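Local coordinates for protein acetylserotonin O-methyltransferase (Homo sapiens, PDB 4A6D) that catalyses the final step of melatonin synthesis, transferring a methyl group from S-adenosyl-L-methionine to the hydroxyl of N-acetylserotonin, and works as a homodimer, at residues Ser113-Gly118 / Glu133-Pro138; Trp257-Cys262 / Glu308-Thr313; Ser170-Phe175 / Met198-Gly203; Ser165-Ser170 / Lys332-Ile337. All blocks are in the same frame, centred on the assembly; numbering follows the deposited sequence.

Contact 1 (Ser113-Gly118 / Glu133-Pro138)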
loop_
_atom_site.group_PDB
_atom_site.type_symbol
_atom_site.label_atom_id
_atom_site.label_comp_id
_atom_site.label_asym_id
_atom_site.label_seq_id
_atom_site.Cartn_x
_atom_site.Cartn_y
_atom_site.Cartn_z
ATOM N N SER A 113 -7.612 6.635 5.354
ATOM C CA SER A 113 -7.585 6.299 3.920
ATOM C C SER A 113 -7.236 4.842 3.660
ATOM O O SER A 113 -7.882 4.204 2.831
ATOM C CB SER A 113 -6.604 7.199 3.172
ATOM O OG SER A 113 -6.698 8.536 3.631
ATOM N N TYR A 114 -6.202 4.325 4.354
ATOM C CA TYR A 114 -5.721 2.941 4.229
ATOM C C TYR A 114 -6.848 1.965 4.506
ATOM O O TYR A 114 -7.062 1.043 3.721
ATOM C CB TYR A 114 -4.506 2.700 5.144
ATOM C CG TYR A 114 -3.896 1.330 4.994
ATOM C CD1 TYR A 114 -4.388 0.238 5.719
ATOM C CD2 TYR A 114 -2.805 1.120 4.158
ATOM C CE1 TYR A 114 -3.829 -1.029 5.584
ATOM C CE2 TYR A 114 -2.223 -0.145 4.032
ATOM C CZ TYR A 114 -2.751 -1.220 4.731
ATOM O OH TYR A 114 -2.177 -2.468 4.624
ATOM N N ARG A 115 -7.585 2.190 5.606
ATOM C CA ARG A 115 -8.740 1.382 6.013
ATOM C C ARG A 115 -9.784 1.396 4.880
ATOM O O ARG A 115 -10.069 0.342 4.320
ATOM C CB ARG A 115 -9.337 1.916 7.326
ATOM C CG ARG A 115 -8.767 1.239 8.567
ATOM C CD ARG A 115 -9.788 1.052 9.692
ATOM N NE ARG A 115 -10.955 0.223 9.332
ATOM C CZ ARG A 115 -10.969 -1.109 9.263
ATOM N NH1 ARG A 115 -9.862 -1.808 9.498
ATOM N NH2 ARG A 115 -12.086 -1.751 8.937
ATOM N N CYS A 116 -10.254 2.602 4.476
ATOM C CA CYS A 116 -11.211 2.833 3.384
ATOM C C CYS A 116 -10.823 2.076 2.098
ATOM O O CYS A 116 -11.646 1.360 1.516
ATOM C CB CYS A 116 -11.383 4.331 3.128
ATOM S SG CYS A 116 -12.569 5.141 4.231
ATOM N N TRP A 117 -9.543 2.177 1.711
ATOM C CA TRP A 117 -9.007 1.546 0.505
ATOM C C TRP A 117 -9.079 0.009 0.446
ATOM O O TRP A 117 -9.029 -0.557 -0.645
ATOM C CB TRP A 117 -7.639 2.120 0.137
ATOM C CG TRP A 117 -7.729 3.383 -0.673
ATOM C CD1 TRP A 117 -8.100 4.625 -0.235
ATOM C CD2 TRP A 117 -7.484 3.509 -2.080
ATOM N NE1 TRP A 117 -7.997 5.534 -1.262
ATOM C CE2 TRP A 117 -7.662 4.870 -2.416
ATOM C CE3 TRP A 117 -7.117 2.597 -3.098
ATOM C CZ2 TRP A 117 -7.482 5.348 -3.716
ATOM C CZ3 TRP A 117 -6.940 3.074 -4.386
ATOM C CH2 TRP A 117 -7.127 4.439 -4.685
ATOM N N GLY A 118 -9.280 -0.641 1.590
ATOM C CA GLY A 118 -9.501 -2.082 1.627
ATOM C C GLY A 118 -10.832 -2.430 0.975
ATOM O O GLY A 118 -11.005 -3.517 0.419
ATOM N N GLU A 133 -19.380 1.256 5.595
ATOM C CA GLU A 133 -18.846 -0.116 5.494
ATOM C C GLU A 133 -17.517 -0.292 6.214
ATOM O O GLU A 133 -17.177 -1.411 6.565
ATOM C CB GLU A 133 -18.732 -0.569 4.023
ATOM C CG GLU A 133 -20.040 -0.542 3.239
ATOM C CD GLU A 133 -20.410 0.731 2.490
ATOM O OE1 GLU A 133 -20.299 1.839 3.068
ATOM O OE2 GLU A 133 -20.898 0.605 1.344
ATOM N N THR A 134 -16.766 0.804 6.420
ATOM C CA THR A 134 -15.441 0.799 7.051
ATOM C C THR A 134 -15.483 1.177 8.523
ATOM O O THR A 134 -14.820 0.521 9.325
ATOM C CB THR A 134 -14.454 1.753 6.313
ATOM O OG1 THR A 134 -14.645 1.682 4.907
ATOM C CG2 THR A 134 -13.011 1.468 6.641
ATOM N N PHE A 135 -16.173 2.283 8.861
ATOM C CA PHE A 135 -16.194 2.809 10.221
ATOM C C PHE A 135 -17.502 2.649 10.987
ATOM O O PHE A 135 -17.535 2.945 12.185
ATOM C CB PHE A 135 -15.726 4.277 10.228
ATOM C CG PHE A 135 -14.349 4.503 9.644
ATOM C CD1 PHE A 135 -13.205 4.177 10.367
ATOM C CD2 PHE A 135 -14.194 5.073 8.384
ATOM C CE1 PHE A 135 -11.933 4.396 9.829
ATOM C CE2 PHE A 135 -12.922 5.300 7.852
ATOM C CZ PHE A 135 -11.801 4.956 8.577
ATOM N N GLY A 136 -18.558 2.210 10.298
ATOM C CA GLY A 136 -19.898 2.069 10.872
ATOM C C GLY A 136 -20.629 3.401 10.984
ATOM O O GLY A 136 -21.816 3.448 11.328
ATOM N N VAL A 137 -19.912 4.495 10.673
ATOM C CA VAL A 137 -20.362 5.880 10.755
ATOM C C VAL A 137 -21.161 6.333 9.500
ATOM O O VAL A 137 -20.608 6.321 8.385
ATOM C CB VAL A 137 -19.163 6.825 11.101
ATOM C CG1 VAL A 137 -19.542 8.303 10.984
ATOM C CG2 VAL A 137 -18.611 6.527 12.495
ATOM N N PRO A 138 -22.441 6.785 9.686
ATOM C CA PRO A 138 -23.231 7.284 8.541
ATOM C C PRO A 138 -22.598 8.516 7.872
ATOM O O PRO A 138 -22.175 9.454 8.557
ATOM C CB PRO A 138 -24.606 7.598 9.158
ATOM C CG PRO A 138 -24.638 6.852 10.461
ATOM C CD PRO A 138 -23.220 6.871 10.941
#

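Contact 2 (Trp257-Cys262 / Glu308-Thr313)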
loop_
_atom_site.group_PDB
_atom_site.type_symbol
_atom_site.label_atom_id
_atom_site.label_comp_id
_atom_site.label_asym_id
_atom_site.label_seq_id
_atom_site.Cartn_x
_atom_site.Cartn_y
_atom_site.Cartn_z
ATOM N N TRP A 257 -17.107 17.147 -3.785
ATOM C CA TRP A 257 -18.496 17.097 -4.205
ATOM C C TRP A 257 -18.717 16.819 -5.665
ATOM O O TRP A 257 -17.863 17.110 -6.494
ATOM C CB TRP A 257 -19.176 18.441 -3.864
ATOM C CG TRP A 257 -18.859 19.028 -2.511
ATOM C CD1 TRP A 257 -18.101 20.137 -2.255
ATOM C CD2 TRP A 257 -19.325 18.553 -1.237
ATOM N NE1 TRP A 257 -18.089 20.400 -0.899
ATOM C CE2 TRP A 257 -18.808 19.423 -0.249
ATOM C CE3 TRP A 257 -20.172 17.501 -0.837
ATOM C CZ2 TRP A 257 -19.096 19.265 1.117
ATOM C CZ3 TRP A 257 -20.482 17.353 0.519
ATOM C CH2 TRP A 257 -19.946 18.227 1.478
ATOM N N ALA A 258 -19.915 16.346 -5.983
ATOM C CA ALA A 258 -20.396 16.093 -7.331
ATOM C C ALA A 258 -20.741 17.442 -8.026
ATOM O O ALA A 258 -20.843 18.488 -7.365
ATOM C CB ALA A 258 -21.619 15.190 -7.271
ATOM N N ASP A 259 -20.883 17.427 -9.363
ATOM C CA ASP A 259 -21.179 18.626 -10.158
ATOM C C ASP A 259 -22.280 19.535 -9.669
ATOM O O ASP A 259 -22.077 20.751 -9.617
ATOM C CB ASP A 259 -21.348 18.284 -11.643
ATOM C CG ASP A 259 -20.047 17.914 -12.333
ATOM O OD1 ASP A 259 -19.044 17.664 -11.624
ATOM O OD2 ASP A 259 -20.032 17.862 -13.578
ATOM N N GLY A 260 -23.434 18.964 -9.327
ATOM C CA GLY A 260 -24.607 19.719 -8.856
ATOM C C GLY A 260 -24.370 20.514 -7.586
ATOM O O GLY A 260 -24.745 21.670 -7.519
ATOM N N LYS A 261 -23.736 19.901 -6.575
ATOM C CA LYS A 261 -23.344 20.540 -5.308
ATOM C C LYS A 261 -22.307 21.636 -5.612
ATOM O O LYS A 261 -22.411 22.727 -5.052
ATOM C CB LYS A 261 -22.726 19.497 -4.357
ATOM C CG LYS A 261 -23.615 19.060 -3.232
ATOM C CD LYS A 261 -22.979 19.368 -1.895
ATOM C CE LYS A 261 -23.687 18.703 -0.745
ATOM N NZ LYS A 261 -23.287 19.293 0.562
ATOM N N CYS A 262 -21.315 21.354 -6.501
ATOM C CA CYS A 262 -20.303 22.344 -6.923
ATOM C C CYS A 262 -20.982 23.519 -7.547
ATOM O O CYS A 262 -20.690 24.644 -7.161
ATOM C CB CYS A 262 -19.286 21.734 -7.886
ATOM S SG CYS A 262 -18.132 20.584 -7.106
ATOM N N GLU A 308 -17.647 12.534 -2.121
ATOM C CA GLU A 308 -18.752 12.452 -3.088
ATOM C C GLU A 308 -18.285 12.984 -4.443
ATOM O O GLU A 308 -19.055 12.985 -5.408
ATOM C CB GLU A 308 -19.931 13.294 -2.605
ATOM C CG GLU A 308 -20.800 12.625 -1.554
ATOM C CD GLU A 308 -21.827 13.534 -0.898
ATOM O OE1 GLU A 308 -21.982 14.702 -1.336
ATOM O OE2 GLU A 308 -22.473 13.074 0.073
ATOM N N GLY A 309 -17.011 13.361 -4.516
ATOM C CA GLY A 309 -16.432 13.952 -5.713
ATOM C C GLY A 309 -15.468 13.134 -6.539
ATOM O O GLY A 309 -15.543 11.912 -6.608
ATOM N N GLN A 310 -14.562 13.844 -7.195
ATOM C CA GLN A 310 -13.593 13.334 -8.162
ATOM C C GLN A 310 -12.613 14.450 -8.409
ATOM O O GLN A 310 -12.885 15.609 -8.051
ATOM C CB GLN A 310 -14.329 13.040 -9.510
ATOM C CG GLN A 310 -15.153 14.239 -10.024
ATOM C CD GLN A 310 -15.961 14.072 -11.298
ATOM O OE1 GLN A 310 -17.156 14.449 -11.355
ATOM N NE2 GLN A 310 -15.300 13.685 -12.386
ATOM N N GLU A 311 -11.498 14.125 -9.057
ATOM C CA GLU A 311 -10.578 15.153 -9.530
ATOM C C GLU A 311 -11.083 15.535 -10.934
ATOM O O GLU A 311 -11.848 14.777 -11.540
ATOM C CB GLU A 311 -9.106 14.690 -9.498
ATOM C CG GLU A 311 -8.582 14.413 -8.083
ATOM C CD GLU A 311 -8.669 15.515 -7.040
ATOM O OE1 GLU A 311 -8.581 16.711 -7.405
ATOM O OE2 GLU A 311 -8.835 15.176 -5.848
ATOM N N ARG A 312 -10.776 16.740 -11.406
ATOM C CA ARG A 312 -11.309 17.167 -12.710
ATOM C C ARG A 312 -10.251 17.753 -13.604
ATOM O O ARG A 312 -9.204 18.170 -13.117
ATOM C CB ARG A 312 -12.505 18.157 -12.532
ATOM C CG ARG A 312 -13.705 17.580 -11.745
ATOM C CD ARG A 312 -14.657 18.680 -11.303
ATOM N NE ARG A 312 -15.970 18.196 -10.875
ATOM C CZ ARG A 312 -16.342 18.007 -9.609
ATOM N NH1 ARG A 312 -15.478 18.196 -8.618
ATOM N NH2 ARG A 312 -17.574 17.625 -9.326
ATOM N N THR A 313 -10.539 17.797 -14.917
ATOM C CA THR A 313 -9.705 18.410 -15.960
ATOM C C THR A 313 -9.952 19.916 -16.011
ATOM O O THR A 313 -11.046 20.379 -15.625
ATOM C CB THR A 313 -10.005 17.802 -17.363
ATOM O OG1 THR A 313 -11.306 18.197 -17.801
ATOM C CG2 THR A 313 -9.811 16.254 -17.424
#

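Contact 3 (Ser170-Phe175 / Met198-Gly203)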
loop_
_atom_site.group_PDB
_atom_site.type_symbol
_atom_site.label_atom_id
_atom_site.label_comp_id
_atom_site.label_asym_id
_atom_site.label_seq_id
_atom_site.Cartn_x
_atom_site.Cartn_y
_atom_site.Cartn_z
ATOM N N SER A 170 3.509 28.347 -4.621
ATOM C CA SER A 170 3.252 28.077 -6.042
ATOM C C SER A 170 1.832 28.546 -6.434
ATOM O O SER A 170 1.678 29.354 -7.342
ATOM C CB SER A 170 3.406 26.583 -6.355
ATOM O OG SER A 170 4.135 25.857 -5.371
ATOM N N VAL A 171 0.816 28.041 -5.732
ATOM C CA VAL A 171 -0.595 28.315 -5.995
ATOM C C VAL A 171 -1.015 29.747 -5.764
ATOM O O VAL A 171 -1.753 30.299 -6.580
ATOM C CB VAL A 171 -1.554 27.279 -5.365
ATOM C CG1 VAL A 171 -1.339 25.894 -5.978
ATOM C CG2 VAL A 171 -1.429 27.232 -3.841
ATOM N N LEU A 172 -0.518 30.370 -4.689
ATOM C CA LEU A 172 -0.875 31.744 -4.373
ATOM C C LEU A 172 -0.180 32.786 -5.255
ATOM O O LEU A 172 -0.721 33.891 -5.421
ATOM C CB LEU A 172 -0.721 32.031 -2.875
ATOM C CG LEU A 172 -1.526 31.107 -1.930
ATOM C CD1 LEU A 172 -1.043 31.231 -0.518
ATOM C CD2 LEU A 172 -3.034 31.345 -2.024
ATOM N N THR A 173 0.987 32.424 -5.852
ATOM C CA THR A 173 1.741 33.317 -6.752
ATOM C C THR A 173 1.620 33.010 -8.256
ATOM O O THR A 173 2.193 33.746 -9.060
ATOM C CB THR A 173 3.189 33.577 -6.295
ATOM O OG1 THR A 173 3.933 32.366 -6.374
ATOM C CG2 THR A 173 3.270 34.200 -4.906
ATOM N N ALA A 174 0.834 31.976 -8.632
ATOM C CA ALA A 174 0.524 31.608 -10.019
ATOM C C ALA A 174 -0.110 32.844 -10.744
ATOM O O ALA A 174 0.195 33.107 -11.905
ATOM C CB ALA A 174 -0.449 30.422 -10.025
ATOM N N PHE A 175 -0.971 33.594 -10.030
ATOM C CA PHE A 175 -1.629 34.829 -10.464
ATOM C C PHE A 175 -1.327 35.907 -9.421
ATOM O O PHE A 175 -1.151 35.595 -8.242
ATOM C CB PHE A 175 -3.161 34.638 -10.581
ATOM C CG PHE A 175 -3.606 33.534 -11.517
ATOM C CD1 PHE A 175 -3.707 33.759 -12.892
ATOM C CD2 PHE A 175 -3.920 32.267 -11.025
ATOM C CE1 PHE A 175 -4.083 32.724 -13.764
ATOM C CE2 PHE A 175 -4.306 31.234 -11.892
ATOM C CZ PHE A 175 -4.404 31.469 -13.252
ATOM N N MET A 198 -1.240 35.998 3.406
ATOM C CA MET A 198 -0.973 37.263 4.069
ATOM C C MET A 198 0.490 37.683 4.137
ATOM O O MET A 198 0.772 38.872 4.076
ATOM C CB MET A 198 -1.680 37.325 5.417
ATOM C CG MET A 198 -3.190 37.239 5.283
ATOM S SD MET A 198 -3.937 38.518 4.220
ATOM C CE MET A 198 -4.253 37.603 2.683
ATOM N N SER A 199 1.422 36.734 4.231
ATOM C CA SER A 199 2.853 37.060 4.231
ATOM C C SER A 199 3.274 37.410 2.795
ATOM O O SER A 199 4.072 38.328 2.587
ATOM C CB SER A 199 3.681 35.900 4.778
ATOM O OG SER A 199 3.498 34.726 4.008
ATOM N N LEU A 200 2.682 36.702 1.813
ATOM C CA LEU A 200 2.908 36.904 0.388
ATOM C C LEU A 200 2.319 38.231 -0.087
ATOM O O LEU A 200 2.962 38.926 -0.880
ATOM C CB LEU A 200 2.313 35.743 -0.418
ATOM C CG LEU A 200 3.151 34.497 -0.543
ATOM C CD1 LEU A 200 2.351 33.381 -1.139
ATOM C CD2 LEU A 200 4.375 34.754 -1.395
ATOM N N TYR A 201 1.116 38.593 0.413
ATOM C CA TYR A 201 0.425 39.840 0.050
ATOM C C TYR A 201 0.223 40.760 1.275
ATOM O O TYR A 201 -0.838 40.753 1.910
ATOM C CB TYR A 201 -0.883 39.553 -0.712
ATOM C CG TYR A 201 -0.671 38.769 -1.994
ATOM C CD1 TYR A 201 -0.313 39.415 -3.179
ATOM C CD2 TYR A 201 -0.746 37.374 -2.007
ATOM C CE1 TYR A 201 -0.070 38.693 -4.353
ATOM C CE2 TYR A 201 -0.538 36.647 -3.181
ATOM C CZ TYR A 201 -0.191 37.312 -4.349
ATOM O OH TYR A 201 -0.001 36.620 -5.518
ATOM N N PRO A 202 1.250 41.580 1.603
ATOM C CA PRO A 202 1.155 42.463 2.780
ATOM C C PRO A 202 0.015 43.474 2.799
ATOM O O PRO A 202 -0.397 43.901 3.882
ATOM C CB PRO A 202 2.515 43.165 2.799
ATOM C CG PRO A 202 3.422 42.268 2.043
ATOM C CD PRO A 202 2.580 41.693 0.964
ATOM N N GLY A 203 -0.456 43.879 1.624
ATOM C CA GLY A 203 -1.540 44.852 1.527
ATOM C C GLY A 203 -2.896 44.269 1.875
ATOM O O GLY A 203 -3.712 44.916 2.539
#

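Contact 4 (Ser165-Ser170 / Lys332-Ile337)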
loop_
_atom_site.group_PDB
_atom_site.type_symbol
_atom_site.label_atom_id
_atom_site.label_comp_id
_atom_site.label_asym_id
_atom_site.label_seq_id
_atom_site.Cartn_x
_atom_site.Cartn_y
_atom_site.Cartn_z
ATOM N N SER A 165 2.795 24.086 3.349
ATOM C CA SER A 165 4.164 24.419 3.747
ATOM C C SER A 165 5.142 24.196 2.570
ATOM O O SER A 165 6.202 24.822 2.527
ATOM C CB SER A 165 4.587 23.585 4.953
ATOM O OG SER A 165 4.568 22.193 4.681
ATOM N N VAL A 166 4.759 23.323 1.612
ATOM C CA VAL A 166 5.535 23.010 0.405
ATOM C C VAL A 166 4.903 23.567 -0.874
ATOM O O VAL A 166 5.626 24.059 -1.724
ATOM C CB VAL A 166 5.856 21.498 0.244
ATOM C CG1 VAL A 166 7.234 21.175 0.779
ATOM C CG2 VAL A 166 4.809 20.615 0.902
ATOM N N ASN A 167 3.568 23.439 -1.030
ATOM C CA ASN A 167 2.825 23.841 -2.234
ATOM C C ASN A 167 2.180 25.242 -2.185
ATOM O O ASN A 167 1.768 25.746 -3.234
ATOM C CB ASN A 167 1.745 22.775 -2.549
ATOM C CG ASN A 167 1.459 22.545 -4.027
ATOM O OD1 ASN A 167 1.268 21.403 -4.461
ATOM N ND2 ASN A 167 1.385 23.612 -4.840
ATOM N N GLY A 168 2.086 25.835 -0.993
ATOM C CA GLY A 168 1.457 27.132 -0.765
ATOM C C GLY A 168 1.889 28.268 -1.668
ATOM O O GLY A 168 1.038 28.899 -2.302
ATOM N N ARG A 169 3.209 28.535 -1.744
ATOM C CA ARG A 169 3.755 29.638 -2.545
ATOM C C ARG A 169 3.440 29.559 -4.038
ATOM O O ARG A 169 3.128 30.592 -4.636
ATOM C CB ARG A 169 5.262 29.856 -2.302
ATOM C CG ARG A 169 5.651 31.318 -2.441
ATOM C CD ARG A 169 7.130 31.589 -2.589
ATOM N NE ARG A 169 7.330 33.026 -2.801
ATOM C CZ ARG A 169 7.521 33.599 -3.990
ATOM N NH1 ARG A 169 7.609 32.854 -5.089
ATOM N NH2 ARG A 169 7.655 34.913 -4.084
ATOM N N SER A 170 3.509 28.347 -4.621
ATOM C CA SER A 170 3.252 28.077 -6.042
ATOM C C SER A 170 1.832 28.546 -6.434
ATOM O O SER A 170 1.678 29.354 -7.342
ATOM C CB SER A 170 3.406 26.583 -6.355
ATOM O OG SER A 170 4.135 25.857 -5.371
ATOM N N LYS A 332 -3.102 27.538 -14.196
ATOM C CA LYS A 332 -1.648 27.516 -14.239
ATOM C C LYS A 332 -1.206 26.199 -13.644
ATOM O O LYS A 332 -1.610 25.886 -12.512
ATOM C CB LYS A 332 -1.035 28.701 -13.468
ATOM C CG LYS A 332 -1.310 30.096 -14.066
ATOM C CD LYS A 332 -0.339 30.511 -15.184
ATOM C CE LYS A 332 -0.827 31.677 -16.020
ATOM N NZ LYS A 332 -0.685 32.974 -15.309
ATOM N N LYS A 333 -0.469 25.390 -14.431
ATOM C CA LYS A 333 0.085 24.116 -13.957
ATOM C C LYS A 333 1.414 24.471 -13.289
ATOM O O LYS A 333 2.320 24.981 -13.956
ATOM C CB LYS A 333 0.235 23.056 -15.085
ATOM C CG LYS A 333 -0.995 22.128 -15.166
ATOM C CD LYS A 333 -0.638 20.667 -15.507
ATOM C CE LYS A 333 -1.739 19.686 -15.125
ATOM N NZ LYS A 333 -1.268 18.269 -14.966
ATOM N N THR A 334 1.478 24.302 -11.953
ATOM C CA THR A 334 2.617 24.676 -11.097
ATOM C C THR A 334 3.824 23.747 -11.154
ATOM O O THR A 334 4.921 24.145 -10.731
ATOM C CB THR A 334 2.172 24.766 -9.624
ATOM O OG1 THR A 334 1.684 23.483 -9.221
ATOM C CG2 THR A 334 1.141 25.893 -9.364
ATOM N N GLY A 335 3.600 22.511 -11.606
ATOM C CA GLY A 335 4.596 21.451 -11.606
ATOM C C GLY A 335 4.547 20.744 -10.264
ATOM O O GLY A 335 5.321 19.817 -10.018
ATOM N N ALA A 336 3.606 21.163 -9.386
ATOM C CA ALA A 336 3.413 20.590 -8.057
ATOM C C ALA A 336 2.117 19.768 -7.991
ATOM O O ALA A 336 1.465 19.584 -9.020
ATOM C CB ALA A 336 3.433 21.689 -7.001
ATOM N N ILE A 337 1.778 19.196 -6.828
ATOM C CA ILE A 337 0.538 18.434 -6.760
ATOM C C ILE A 337 -0.657 19.385 -7.063
ATOM O O ILE A 337 -1.469 19.100 -7.951
ATOM C CB ILE A 337 0.393 17.657 -5.419
ATOM C CG1 ILE A 337 1.505 16.579 -5.295
ATOM C CG2 ILE A 337 -0.994 17.030 -5.301
ATOM C CD1 ILE A 337 1.760 16.129 -3.850
#

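Contact 1 (Ser113-Gly118 / Glu133-Pro138)
T134 sets its methyl against the last turns of helix 103-117, and most of the meeting is van der Waals contact. With CG2 anti to the backbone N, the methyl reaches the backbone N of C116 at 3.7 Å and lies 3.6 Å from NE of R115, the two side chains running past each other in opposite directions. The same methyl also lies over one face of the F135 ring, near its rim.

The aromatic and sulfur contacts fall on the far end of that ring. SG of C116 comes to 3.6 Å from CE2 of F135, a Cys sulfur-aromatic contact in which the sulfur is oblique to the ring, 71° off its normal. CD of R115 approaches CE1 of F135 at 4.0 Å, so the ring end is held between sulfur and arginine chain.

Polar groups add little across the interface. The R115 guanidinium, turned 70° from the plane of the F135 ring, has its NH2 3.6 Å from the carbonyl O of T134, too far for a hydrogen bond. OG1 of T134 is instead bonded to the carbonyl O of Q130. An alanine in place of R115 keeps CB but would probably lose the contacts of NE with CG2 of T134 and of CD with CE1 of F135, leaving a gap beside the ring.

F135 also makes a cation-pi contact with R148, and C116 packs on the substrate-binding residue Q306. This is helix-end packing beside the substrate pocket, joining a helix that touches the second subunit to the short helix 131-135.

Contact 2 (Trp257-Cys262 / Glu308-Thr313)
R312 turns its guanidinium edge-on to the approach of helix 259-272, gripping the carbonyl O of W257 just before it and OD1 of D259 in its first turn. The side chain is extended from CG to NE, with CG anti to the carbonyl carbon (chi1 -60°), and this carries the charged end across to the other segment. NH2 bonds to OD1 of D259 at 2.7 Å, the core of a salt bridge, and meets that oxygen nearly end-on to its C-O bond; NE adds a weak bond to the same atom. The carboxylate and guanidinium planes are 32° apart. NH2 also donates to the carbonyl O of W257 at 2.9 Å, in the carbonyl plane and on a lone pair, with NH1 adding a weak second bond.

CG of Q310 lies over the centre of one guanidinium face, 4.0 Å above it. Outside the segments, NH1 of R312 bonds to the carbonyl O of L254 and OD2 of D259 to H316, so both partners of the salt bridge are fixed from a second side.

At the other end, the E308 carboxylate crosses the W257 indole obliquely, its plane 65° from the ring. OE1 lies in the ring plane at the edge, 3.4 Å from CE3 of W257, where the ring hydrogens would probably suit a negative oxygen. CD of K261 rests 3.5 Å above a face of the same indole.

W257 touches the bound S-adenosylmethionine, and neighbouring D256 binds substrate. The contact thus ties the loop leading into helix 259-272, at the cofactor site of the class I-like methyltransferase fold, to the loop before helix 314-324.

Contact 3 (Ser170-Phe175 / Met198-Gly203)
This is a buried packing contact between two helix C-terminal ends of the methyltransferase domain, 164-173 and 192-200, fastened by one tyrosine hydroxyl. OH of Y201 donates to the carbonyl O of L172 at 2.8 Å. That oxygen lies near the ring plane of Y201, at its edge, whereas the hydroxyl stands tilted 26° from the carbonyl plane. CG of Y201 is anti to its carbonyl carbon (chi1 -59°), an orientation that sends the ring across toward the end of the first helix. The backbone N of L177 gives the same hydroxyl a weak hydrogen bond, while the carbonyl O of F175 is a close neighbour without hydrogen-bonding geometry, so that backbone just past the helix end also surrounds this oxygen.

Alongside, L200 fits its two methyls against the same turn. CD1 touches CB of L172 at 3.8 Å, and CD2 meets CG2 of T173 at 3.7 Å; L200 crosses both side chains at about a right angle. The hydroxyl of T173 turns back to the carbonyl O of R169.

A phenylalanine in place of Y201 would probably leave the carbonyl O of L172 without this hydrogen bond and the ring less firmly placed.

L172 packs further on L193, E196 and C197 of helix 192-200, while F175 leads on to strands 329-332 and 339-344, where it packs on Q330, K332, A340 and L342.

Contact 4 (Ser165-Ser170 / Lys332-Ile337)
An ST turn in the loop joining antiparallel strands 329-332 and 339-344 lies against helix 164-173. In that turn OG1 of T334 accepts from the backbone N of A336 at 3.0 Å; chi1 of 61° places OG1 between the threonine's own N and carbonyl carbon, leaving CG2 to face the helix. There CG2 of T334 touches CB of S170 at 3.8 Å. OG of S170 turns back along its own helix to the carbonyl O of N167, 3.2 Å away and reached from above the carbonyl plane.

One turn earlier, the outer side of the N167 amide meets the methyl of A336 obliquely, OD1 of N167 at 3.3 Å and its ND2 at 3.5 Å from CB of A336. OD1 of N167 bonds to the backbone N of Y338, and OG1 of T334 also pairs with the carbonyl O of Y338. E5 of the second subunit packs on A336.

S170 and T334 thus touch through small carbon groups, whereas N167 sets a polar amide against the A336 methyl, and no clear hydrogen bond joins the two segments; OD1 of N167 and OG1 of T334 are bonded by the loop backbone, which fixes the loop's shape beside the helix.

How the contacts relate
Contacts 3 and 4 form one neighbourhood: they share S170 on helix 164-173, their centres are 12 Å apart, and CZ of F175 packs 3.5 Å from CG of K332. Contact 4 brings together distant parts of the chain, and contact 2 lies within the sequence it spans. Contact 2 is closest to the cofactor, with the W257 side chain about 4 Å from S-adenosylmethionine, against about 10 Å for N167 of contact 4 and L172 of contact 3. Contact 1 stands across the chain's centre from contacts 3 and 4, beside substrate-binding Q306 and N302, its nearest atoms about 9 Å from contact 2. Contacts 1 and 4, and contact 2 through Q310, touch the second subunit.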